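Probable flavin reductase (Sinorhizobium meliloti, PDB 3RH7) binds FMN and is probably an NADPH-dependent flavin reductase. Local coordinates at residues A[33-37]-A[118-122]; A[89-95]-A[166-170]. All blocks are in the same frame, centred on the assembly; numbering follows the deposited sequence.

Contact 1: residues A[33-37]-A[118-122]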
ATOM      1  N   THR A  33      -3.769  -3.546  -9.840  1.00 49.41           N
ATOM      2  CA  THR A  33      -4.909  -3.628 -10.755  1.00 50.29           C
ATOM      3  C   THR A  33      -4.536  -4.454 -11.976  1.00 55.74           C
ATOM      4  O   THR A  33      -3.352  -4.706 -12.210  1.00 55.57           O
ATOM      5  CB  THR A  33      -5.461  -2.256 -11.239  1.00 57.24           C
ATOM      6  OG1 THR A  33      -4.717  -1.800 -12.370  1.00 49.79           O
ATOM      7  CG2 THR A  33      -5.586  -1.192 -10.147  1.00 57.55           C
ATOM      8  N   VAL A  34      -5.560  -4.868 -12.744  1.00 52.05           N
ATOM      9  CA  VAL A  34      -5.442  -5.504 -14.046  1.00 51.89           C
ATOM     10  C   VAL A  34      -6.412  -4.740 -14.953  1.00 58.81           C
ATOM     11  O   VAL A  34      -7.642  -4.777 -14.763  1.00 58.16           O
ATOM     12  CB  VAL A  34      -5.607  -7.044 -14.130  1.00 54.29           C
ATOM     13  CG1 VAL A  34      -5.522  -7.508 -15.576  1.00 54.81           C
ATOM     14  CG2 VAL A  34      -4.557  -7.763 -13.296  1.00 53.06           C
ATOM     15  N   VAL A  35      -5.822  -3.951 -15.868  1.00 56.80           N
ATOM     16  CA  VAL A  35      -6.541  -3.173 -16.870  1.00 57.09           C
ATOM     17  C   VAL A  35      -6.981  -4.135 -17.962  1.00 63.94           C
ATOM     18  O   VAL A  35      -6.169  -4.888 -18.505  1.00 63.65           O
ATOM     19  CB  VAL A  35      -5.711  -2.016 -17.439  1.00 60.64           C
ATOM     20  CG1 VAL A  35      -6.604  -0.975 -18.099  1.00 60.70           C
ATOM     21  CG2 VAL A  35      -4.848  -1.386 -16.363  1.00 59.64           C
ATOM     22  N   THR A  36      -8.274  -4.144 -18.246  1.00 61.79           N
ATOM     23  CA  THR A  36      -8.815  -5.020 -19.267  1.00 62.60           C
ATOM     24  C   THR A  36      -9.627  -4.242 -20.301  1.00 67.34           C
ATOM     25  O   THR A  36     -10.135  -3.159 -20.016  1.00 65.83           O
ATOM     26  CB  THR A  36      -9.671  -6.100 -18.622  1.00 68.82           C
ATOM     27  OG1 THR A  36     -10.781  -5.492 -17.971  1.00 69.24           O
ATOM     28  CG2 THR A  36      -8.899  -6.988 -17.669  1.00 63.83           C
ATOM     29  N   ALA A  37      -9.753  -4.828 -21.501  1.00 66.52           N
ATOM     30  CA  ALA A  37     -10.508  -4.322 -22.648  1.00 68.58           C
ATOM     31  C   ALA A  37     -10.643  -5.424 -23.702  1.00 77.48           C
ATOM     32  O   ALA A  37     -10.159  -6.541 -23.492  1.00 77.62           O
ATOM     33  CB  ALA A  37      -9.824  -3.097 -23.238  1.00 69.23           C
ATOM     34  N   CYS A 118     -16.609  -5.164 -21.098  1.00 82.69           N
ATOM     35  CA  CYS A 118     -15.254  -5.171 -20.569  1.00 79.96           C
ATOM     36  C   CYS A 118     -15.053  -6.367 -19.649  1.00 77.84           C
ATOM     37  O   CYS A 118     -15.957  -6.683 -18.857  1.00 76.29           O
ATOM     38  CB  CYS A 118     -14.971  -3.865 -19.842  1.00 79.62           C
ATOM     39  SG  CYS A 118     -14.687  -2.457 -20.940  1.00 84.07           S
ATOM     40  N   PRO A 119     -13.862  -7.017 -19.698  1.00 70.80           N
ATOM     41  CA  PRO A 119     -13.623  -8.174 -18.829  1.00 69.31           C
ATOM     42  C   PRO A 119     -13.522  -7.794 -17.351  1.00 68.55           C
ATOM     43  O   PRO A 119     -12.584  -7.112 -16.960  1.00 66.57           O
ATOM     44  CB  PRO A 119     -12.310  -8.764 -19.366  1.00 71.32           C
ATOM     45  CG  PRO A 119     -12.120  -8.161 -20.697  1.00 76.87           C
ATOM     46  CD  PRO A 119     -12.711  -6.794 -20.586  1.00 71.98           C
ATOM     47  N   ILE A 120     -14.546  -8.193 -16.554  1.00 63.29           N
ATOM     48  CA  ILE A 120     -14.664  -8.007 -15.097  1.00 60.89           C
ATOM     49  C   ILE A 120     -14.267  -9.310 -14.397  1.00 64.48           C
ATOM     50  O   ILE A 120     -14.930 -10.328 -14.609  1.00 66.37           O
ATOM     51  CB  ILE A 120     -16.112  -7.607 -14.707  1.00 63.76           C
ATOM     52  CG1 ILE A 120     -16.646  -6.358 -15.457  1.00 63.67           C
ATOM     53  CG2 ILE A 120     -16.289  -7.536 -13.184  1.00 63.54           C
ATOM     54  CD1 ILE A 120     -15.967  -5.150 -15.190  1.00 66.73           C
ATOM     55  N   PHE A 121     -13.229  -9.288 -13.548  1.00 58.97           N
ATOM     56  CA  PHE A 121     -12.779 -10.492 -12.841  1.00 58.63           C
ATOM     57  C   PHE A 121     -13.572 -10.747 -11.575  1.00 60.93           C
ATOM     58  O   PHE A 121     -14.046  -9.814 -10.926  1.00 61.87           O
ATOM     59  CB  PHE A 121     -11.288 -10.414 -12.488  1.00 59.65           C
ATOM     60  CG  PHE A 121     -10.281 -10.242 -13.594  1.00 61.12           C
ATOM     61  CD1 PHE A 121     -10.646 -10.402 -14.923  1.00 64.91           C
ATOM     62  CD2 PHE A 121      -8.959  -9.943 -13.307  1.00 63.24           C
ATOM     63  CE1 PHE A 121      -9.715 -10.234 -15.941  1.00 67.24           C
ATOM     64  CE2 PHE A 121      -8.026  -9.772 -14.326  1.00 66.98           C
ATOM     65  CZ  PHE A 121      -8.407  -9.918 -15.638  1.00 66.25           C
ATOM     66  N   SER A 122     -13.691 -12.011 -11.217  1.00 55.89           N
ATOM     67  CA  SER A 122     -14.423 -12.363 -10.008  1.00 55.45           C
ATOM     68  C   SER A 122     -13.493 -12.367  -8.791  1.00 57.50           C
ATOM     69  O   SER A 122     -12.265 -12.392  -8.924  1.00 54.98           O
ATOM     70  CB  SER A 122     -15.138 -13.702 -10.170  1.00 60.44           C
ATOM     71  OG  SER A 122     -14.206 -14.706 -10.517  1.00 70.96           O
TER
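Thr36 meets both Pro119 and Phe121 where strand 119-121 packs over strand 30-38 of the FMN-binding split barrel. The local strand axes approach to 6.9 Å with their directions 145° apart, so they run roughly antiparallel, yet the two belong to different sheets: strand 119-121 pairs with 111-113, while Thr36 gives its backbone bonds to Ala83 of strand 81-86. No backbone-to-backbone hydrogen bond joins the two segments; side chains carry most of the contact. Thr36 OG1 donates a hydrogen bond of 2.6 Å to Pro119 O, lying in the carbonyl plane on a lone pair, with a C=O...donor angle of 138°. With chi1 at 63°, OG1 sits between the backbone N and the carbonyl carbon of its own residue, which aims the hydroxyl at Pro119 and turns CG2 toward Phe121. Asn85 ND2 bonds to the same carbonyl oxygen, and Asn85 OD1 accepts from Phe121 N, so one amide of the barrel holds two backbone groups of strand 119-121. The Pro119 ring slides past the threonine in the opposite direction; its CD comes 3.5 Å from Thr36 OG1 and 3.7 Å from Ala37 N. Phe121 CB points toward strand 33-37, and the ring ends against two methyl groups that approach at a slant. Thr36 CG2 is 3.6 Å from Phe121 CZ. Val34 crosses the phenylalanine at about a right angle, and its other neighbours include Phe98 and Thr48, both of which bind FMN; the flavin itself is about 8 Å from the valine side chain. Every touching residue is buried, and the contact packs strand 119-121 onto strand 30-38 next to these two FMN-binding residues. At the Phe121 end, Val34 CG1, anti to the backbone N, lies 3.6 Å from Phe121 CE2.

Contact 2: residues A[89-95]-A[166-170]; sequences ETQKDVS and YFTPR
Glu89 and Arg170 meet where the segment leading into helix 92-97 joins strand 165-167 and the residues that follow it. Glu89 CB lies 3.8 Å from Thr168 CG2. CG touches the same methyl and comes 3.7 Å from Pro169 CD; beyond it the chain is extended. CD then comes within 3.6 Å of Arg170 CB. At the tip, OE1 lies beside the Arg170 CB and CD, whereas OE2 accepts a 2.7 Å hydrogen bond from Arg170 N, met nearly along its C-O axis but bent to 134° at the hydrogen. The arginine folds back at chi3, placing one guanidinium face under Glu89 O, which stands 3.1 Å above the plane near its rim.

Deeper in, Lys92 CG packs over one face of Tyr166, 4.0 Å from the ring centroid, as a CH-pi contact. Ser95 OG reaches the ring's edge and donates to Tyr166 OH at 2.7 Å, while Asn96 OD1 is the hydroxyl's stronger partner. The Tyr166 side chain is about 4 Å from the bound FMN. A phenylalanine in its place would probably leave Ser95 OG and Asn96 OD1 without this shared mate.

Since the Glu89 carboxylate takes the Arg170 N-H and has the guanidinium nearby, though not in contact through its charged atoms, its negative charge is likely to be favoured.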
ATOM      1  N   GLU A  89      -6.366  -9.954  -1.920  1.00 49.73           N
ATOM      2  CA  GLU A  89      -5.243 -10.657  -1.253  1.00 48.85           C
ATOM      3  C   GLU A  89      -4.846 -11.984  -1.889  1.00 54.23           C
ATOM      4  O   GLU A  89      -3.667 -12.363  -1.861  1.00 55.32           O
ATOM      5  CB  GLU A  89      -5.626 -11.015   0.176  1.00 49.45           C
ATOM      6  CG  GLU A  89      -5.565  -9.927   1.203  1.00 57.65           C
ATOM      7  CD  GLU A  89      -6.023 -10.439   2.554  1.00 74.80           C
ATOM      8  OE1 GLU A  89      -7.040 -11.165   2.613  1.00 65.62           O
ATOM      9  OE2 GLU A  89      -5.363 -10.108   3.560  1.00 79.27           O
ATOM     10  N   THR A  90      -5.846 -12.735  -2.360  1.00 49.88           N
ATOM     11  CA  THR A  90      -5.689 -14.086  -2.905  1.00 50.52           C
ATOM     12  C   THR A  90      -5.322 -14.095  -4.399  1.00 56.03           C
ATOM     13  O   THR A  90      -5.090 -15.172  -4.960  1.00 57.47           O
ATOM     14  CB  THR A  90      -6.997 -14.867  -2.693  1.00 48.97           C
ATOM     15  OG1 THR A  90      -8.059 -14.235  -3.430  1.00 53.45           O
ATOM     16  CG2 THR A  90      -7.380 -14.981  -1.224  1.00 38.45           C
ATOM     17  N   GLN A  91      -5.289 -12.914  -5.047  1.00 50.80           N
ATOM     18  CA  GLN A  91      -5.089 -12.837  -6.494  1.00 50.43           C
ATOM     19  C   GLN A  91      -3.670 -12.473  -6.888  1.00 57.29           C
ATOM     20  O   GLN A  91      -3.472 -11.831  -7.944  1.00 57.64           O
ATOM     21  CB  GLN A  91      -6.104 -11.876  -7.137  1.00 50.27           C
ATOM     22  CG  GLN A  91      -7.512 -12.498  -7.252  1.00 29.68           C
ATOM     23  CD  GLN A  91      -8.620 -11.496  -7.485  1.00 59.89           C
ATOM     24  OE1 GLN A  91      -8.487 -10.261  -7.284  1.00 48.53           O
ATOM     25  NE2 GLN A  91      -9.774 -12.032  -7.882  1.00 61.71           N
ATOM     26  N   LYS A  92      -2.665 -12.968  -6.091  1.00 53.35           N
ATOM     27  CA  LYS A  92      -1.253 -12.718  -6.401  1.00 52.12           C
ATOM     28  C   LYS A  92      -0.930 -13.274  -7.812  1.00 58.79           C
ATOM     29  O   LYS A  92      -0.291 -12.597  -8.609  1.00 57.54           O
ATOM     30  CB  LYS A  92      -0.360 -13.330  -5.312  1.00 52.57           C
ATOM     31  CG  LYS A  92       1.148 -13.199  -5.544  1.00 51.73           C
ATOM     32  CD  LYS A  92       1.977 -14.062  -4.590  1.00 56.12           C
ATOM     33  CE  LYS A  92       3.067 -14.798  -5.314  1.00 71.22           C
ATOM     34  NZ  LYS A  92       3.585 -15.936  -4.515  1.00 87.54           N
ATOM     35  N   ASP A  93      -1.465 -14.468  -8.130  1.00 60.48           N
ATOM     36  CA  ASP A  93      -1.264 -15.203  -9.392  1.00 63.35           C
ATOM     37  C   ASP A  93      -1.808 -14.445 -10.586  1.00 64.07           C
ATOM     38  O   ASP A  93      -1.229 -14.555 -11.668  1.00 65.83           O
ATOM     39  CB  ASP A  93      -1.912 -16.602  -9.333  1.00 68.15           C
ATOM     40  CG  ASP A  93      -3.429 -16.555  -9.091  1.00100.08           C
ATOM     41  OD1 ASP A  93      -3.851 -16.115  -7.974  1.00101.71           O
ATOM     42  OD2 ASP A  93      -4.196 -16.906 -10.030  1.00114.21           O
ATOM     43  N   VAL A  94      -2.920 -13.701 -10.406  1.00 54.90           N
ATOM     44  CA  VAL A  94      -3.512 -12.967 -11.519  1.00 53.42           C
ATOM     45  C   VAL A  94      -2.535 -11.865 -11.947  1.00 59.29           C
ATOM     46  O   VAL A  94      -2.206 -11.741 -13.136  1.00 58.64           O
ATOM     47  CB  VAL A  94      -4.905 -12.432 -11.170  1.00 53.97           C
ATOM     48  CG1 VAL A  94      -5.484 -11.639 -12.331  1.00 54.25           C
ATOM     49  CG2 VAL A  94      -5.828 -13.571 -10.805  1.00 53.42           C
ATOM     50  N   SER A  95      -2.033 -11.116 -10.944  1.00 56.62           N
ATOM     51  CA  SER A  95      -1.064 -10.045 -11.106  1.00 55.61           C
ATOM     52  C   SER A  95       0.134 -10.561 -11.866  1.00 59.76           C
ATOM     53  O   SER A  95       0.549  -9.925 -12.825  1.00 60.29           O
ATOM     54  CB  SER A  95      -0.641  -9.503  -9.746  1.00 56.42           C
ATOM     55  OG  SER A  95       0.383  -8.534  -9.878  1.00 58.12           O
ATOM     56  N   TYR A 166       4.790  -7.952  -3.263  1.00 52.10           N
ATOM     57  CA  TYR A 166       3.463  -7.986  -2.690  1.00 49.89           C
ATOM     58  C   TYR A 166       3.437  -8.127  -1.179  1.00 52.79           C
ATOM     59  O   TYR A 166       4.244  -8.847  -0.568  1.00 53.21           O
ATOM     60  CB  TYR A 166       2.674  -9.173  -3.259  1.00 50.50           C
ATOM     61  CG  TYR A 166       2.688  -9.314  -4.758  1.00 50.61           C
ATOM     62  CD1 TYR A 166       1.897  -8.494  -5.559  1.00 51.76           C
ATOM     63  CD2 TYR A 166       3.408 -10.334  -5.373  1.00 51.25           C
ATOM     64  CE1 TYR A 166       1.880  -8.632  -6.943  1.00 51.71           C
ATOM     65  CE2 TYR A 166       3.382 -10.497  -6.756  1.00 53.16           C
ATOM     66  CZ  TYR A 166       2.623  -9.634  -7.537  1.00 59.73           C
ATOM     67  OH  TYR A 166       2.598  -9.747  -8.900  1.00 60.93           O
ATOM     68  N   PHE A 167       2.392  -7.530  -0.604  1.00 47.25           N
ATOM     69  CA  PHE A 167       2.064  -7.567   0.809  1.00 45.75           C
ATOM     70  C   PHE A 167       0.532  -7.736   0.917  1.00 55.33           C
ATOM     71  O   PHE A 167      -0.198  -7.340  -0.016  1.00 57.31           O
ATOM     72  CB  PHE A 167       2.595  -6.305   1.510  1.00 45.12           C
ATOM     73  CG  PHE A 167       1.983  -5.015   1.045  1.00 44.78           C
ATOM     74  CD1 PHE A 167       0.828  -4.531   1.626  1.00 46.33           C
ATOM     75  CD2 PHE A 167       2.566  -4.279   0.032  1.00 47.07           C
ATOM     76  CE1 PHE A 167       0.270  -3.329   1.205  1.00 47.42           C
ATOM     77  CE2 PHE A 167       2.000  -3.074  -0.390  1.00 49.40           C
ATOM     78  CZ  PHE A 167       0.855  -2.611   0.194  1.00 46.75           C
ATOM     79  N   THR A 168       0.048  -8.359   2.022  1.00 51.95           N
ATOM     80  CA  THR A 168      -1.386  -8.612   2.255  1.00 50.90           C
ATOM     81  C   THR A 168      -1.699  -8.507   3.747  1.00 56.88           C
ATOM     82  O   THR A 168      -0.869  -8.946   4.550  1.00 59.57           O
ATOM     83  CB  THR A 168      -1.764  -9.995   1.719  1.00 50.38           C
ATOM     84  OG1 THR A 168      -0.771 -10.927   2.131  1.00 48.66           O
ATOM     85  CG2 THR A 168      -1.906 -10.040   0.199  1.00 49.13           C
ATOM     86  N   PRO A 169      -2.878  -7.976   4.164  1.00 53.43           N
ATOM     87  CA  PRO A 169      -3.178  -7.886   5.621  1.00 52.91           C
ATOM     88  C   PRO A 169      -3.247  -9.244   6.328  1.00 56.29           C
ATOM     89  O   PRO A 169      -3.041  -9.347   7.533  1.00 57.09           O
ATOM     90  CB  PRO A 169      -4.545  -7.186   5.691  1.00 54.86           C
ATOM     91  CG  PRO A 169      -4.892  -6.780   4.331  1.00 59.58           C
ATOM     92  CD  PRO A 169      -3.954  -7.383   3.340  1.00 55.87           C
ATOM     93  N   ARG A 170      -3.581 -10.265   5.550  1.00 51.94           N
ATOM     94  CA  ARG A 170      -3.674 -11.700   5.817  1.00 51.39           C
ATOM     95  C   ARG A 170      -2.507 -12.200   6.641  1.00 56.14           C
ATOM     96  O   ARG A 170      -2.734 -12.796   7.693  1.00 57.42           O
ATOM     97  CB  ARG A 170      -3.655 -12.399   4.443  1.00 48.23           C
ATOM     98  CG  ARG A 170      -4.176 -13.789   4.381  1.00 62.94           C
ATOM     99  CD  ARG A 170      -4.344 -14.215   2.931  1.00 75.34           C
ATOM    100  NE  ARG A 170      -3.141 -13.981   2.126  1.00 69.97           N
ATOM    101  CZ  ARG A 170      -2.964 -14.467   0.902  1.00 81.04           C
ATOM    102  NH1 ARG A 170      -3.912 -15.217   0.329  1.00 60.86           N
ATOM    103  NH2 ARG A 170      -1.842 -14.216   0.239  1.00 63.95           N
TER

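In the fold
Contact 1 is wholly buried, whereas contact 2 runs from buried Ser95 and Tyr166 out to exposed Thr90 and Arg170. Both reach the barrel's large sheet: contact 1 uses strand 30-38, and contact 2 includes strand 165-167 of that sheet and packs on strand 30-38 through Val94, Ser95 and Tyr166. Their centres lie 16 Å apart, but Val94 CG1 bridges them, 3.7 Å from Phe121 CE2 and 4.1 Å from Val34 CG2. Their segments alternate along the chain. Chemistry follows depth: methyls, a proline and an aromatic ring with one neutral hydrogen bond in contact 1, while contact 2, whose tyrosine lies nearer the flavin, adds charged groups on its more exposed side to a buried neutral bond.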